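Local coordinates for protein unsaturated glucuronyl hydrolase (Streptococcus agalactiae, PDB 2ZZR) that hydrolyses unsaturated chondroitin, hyaluronan and heparin disaccharides, releasing the unsaturated uronic acid from glycosaminoglycan fragments, at residues His360-Trp365 with Lys369-Gly374. Sequence-based numbering, arbitrary orientation.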
# COMPACT_ATOMS: atom_id res chain seq x y z
N HIS A 360 -12.78 -5.93 8.92
CA HIS A 360 -13.64 -5.29 7.93
C HIS A 360 -12.92 -4.71 6.71
O HIS A 360 -13.11 -3.54 6.36
CB HIS A 360 -14.57 -4.25 8.60
CG HIS A 360 -15.28 -4.78 9.81
ND1 HIS A 360 -16.24 -5.76 9.74
CD2 HIS A 360 -15.15 -4.47 11.12
CE1 HIS A 360 -16.69 -6.03 10.96
NE2 HIS A 360 -16.04 -5.26 11.82
N GLY A 361 -12.10 -5.54 6.08
CA GLY A 361 -11.53 -5.24 4.77
C GLY A 361 -12.30 -5.99 3.69
O GLY A 361 -13.14 -6.84 4.00
N VAL A 362 -12.04 -5.64 2.44
CA VAL A 362 -12.54 -6.39 1.28
C VAL A 362 -11.40 -6.59 0.30
O VAL A 362 -10.81 -5.63 -0.20
CB VAL A 362 -13.74 -5.69 0.59
CG1 VAL A 362 -14.13 -6.43 -0.70
CG2 VAL A 362 -14.94 -5.63 1.52
N TYR A 363 -11.07 -7.86 0.06
CA TYR A 363 -10.00 -8.22 -0.86
C TYR A 363 -10.47 -8.11 -2.31
O TYR A 363 -10.01 -7.24 -3.05
CB TYR A 363 -9.49 -9.62 -0.50
CG TYR A 363 -8.36 -10.19 -1.35
CD1 TYR A 363 -7.61 -9.40 -2.22
CD2 TYR A 363 -8.03 -11.54 -1.25
CE1 TYR A 363 -6.57 -9.94 -2.98
CE2 TYR A 363 -7.00 -12.09 -1.99
CZ TYR A 363 -6.28 -11.29 -2.85
OH TYR A 363 -5.26 -11.84 -3.59
N SER A 364 -11.41 -8.98 -2.71
CA SER A 364 -11.95 -8.94 -4.07
C SER A 364 -13.44 -9.29 -4.02
O SER A 364 -13.81 -10.46 -3.88
CB SER A 364 -11.19 -9.91 -4.98
OG SER A 364 -11.59 -9.74 -6.33
N TRP A 365 -14.28 -8.27 -4.10
CA TRP A 365 -15.72 -8.43 -3.88
C TRP A 365 -16.39 -9.37 -4.88
O TRP A 365 -17.14 -10.27 -4.49
CB TRP A 365 -16.40 -7.06 -3.89
CG TRP A 365 -17.83 -7.07 -3.42
CD1 TRP A 365 -18.27 -7.06 -2.13
CD2 TRP A 365 -19.00 -7.05 -4.24
NE1 TRP A 365 -19.64 -7.05 -2.09
CE2 TRP A 365 -20.12 -7.04 -3.38
CE3 TRP A 365 -19.22 -7.04 -5.63
CZ2 TRP A 365 -21.44 -7.03 -3.85
CZ3 TRP A 365 -20.53 -7.02 -6.10
CH2 TRP A 365 -21.62 -7.02 -5.21
N LYS A 369 -13.62 -13.08 -2.53
CA LYS A 369 -12.39 -13.28 -1.76
C LYS A 369 -12.30 -12.26 -0.64
O LYS A 369 -12.41 -11.05 -0.88
CB LYS A 369 -11.15 -13.12 -2.64
CG LYS A 369 -10.95 -14.14 -3.74
CD LYS A 369 -9.67 -13.77 -4.48
CE LYS A 369 -9.37 -14.68 -5.65
NZ LYS A 369 -8.28 -14.07 -6.48
N GLY A 370 -12.09 -12.74 0.58
CA GLY A 370 -11.92 -11.87 1.75
C GLY A 370 -12.89 -10.71 1.82
O GLY A 370 -12.49 -9.56 2.01
N VAL A 371 -14.18 -11.01 1.67
CA VAL A 371 -15.23 -10.00 1.75
C VAL A 371 -15.69 -9.83 3.19
O VAL A 371 -16.26 -10.75 3.79
CB VAL A 371 -16.43 -10.34 0.83
CG1 VAL A 371 -17.52 -9.26 0.94
CG2 VAL A 371 -15.98 -10.49 -0.62
N ASP A 372 -15.45 -8.63 3.74
CA ASP A 372 -15.66 -8.34 5.17
C ASP A 372 -14.82 -9.27 6.03
O ASP A 372 -15.32 -10.00 6.90
CB ASP A 372 -17.15 -8.37 5.55
CG ASP A 372 -17.42 -7.72 6.90
OD1 ASP A 372 -16.61 -6.88 7.34
OD2 ASP A 372 -18.45 -8.06 7.52
N GLU A 373 -13.52 -9.24 5.75
CA GLU A 373 -12.52 -10.05 6.42
C GLU A 373 -11.30 -9.18 6.69
O GLU A 373 -11.09 -8.18 6.02
CB GLU A 373 -12.10 -11.21 5.52
CG GLU A 373 -13.21 -12.21 5.19
CD GLU A 373 -13.50 -13.19 6.32
OE1 GLU A 373 -14.44 -14.00 6.17
OE2 GLU A 373 -12.77 -13.18 7.34
N GLY A 374 -10.50 -9.57 7.68
CA GLY A 374 -9.18 -8.98 7.83
C GLY A 374 -8.31 -9.37 6.65
O GLY A 374 -8.53 -10.41 6.01
O HOH W 1 -13.80 -8.56 9.41
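His360 and Asp372 lie side by side and point the same way. His360 ND1 donates to Asp372 OD1 at 2.7 Å, and the bond is fairly straight (163° at the hydrogen). The oxygen lies near the ring plane and accepts through its syn lone pair. Ring and carboxylate are nearly coplanar, 23° apart. Asp372 reaches the ring because its CG is anti to the backbone N (chi1 -165°). A water joins the same two residues: it accepts from His360 N and donates weakly to Asp372 O.

Next to this pair, Gly361 faces both Asp372 and Glu373. Gly361 N donates to Glu373 O at 2.8 Å, and Glu373 N returns a bond to Gly361 O at 3.0 Å. This is a G1 beta bulge in a short antiparallel hairpin, just before helix 376-390 of the alpha-helical barrel. Beyond the bulge, Tyr363 N bonds to Gly370 O. Ser364 N meets Lys369 O at 2.9 Å, almost straight, and Lys369 N bonds back to Ser364 O. Val362 CA makes a CA-H...O contact with Gly370 O at 3.3 Å.

The side chains of Tyr363 and Lys369 cross at a slant, with Tyr363 CD2 3.8 Å from Lys369 CB. Gly370 has a positive phi and no side chain beside Tyr363 CB. On the face of Val362 and Val371, Val371 CG1 touches Trp365 CD1 at 3.9 Å.

Arg246, probably a substrate-binding residue, bonds to the carbonyls of Val362 and Tyr363, while Tyr363 OH bonds to Trp68 and Trp365 stacks on Trp290. The carboxylate of Glu373 is held by Thr55, Asn57 and Asn58. Ser364 and Ser367, which lies in the connecting turn, probably both bind substrate.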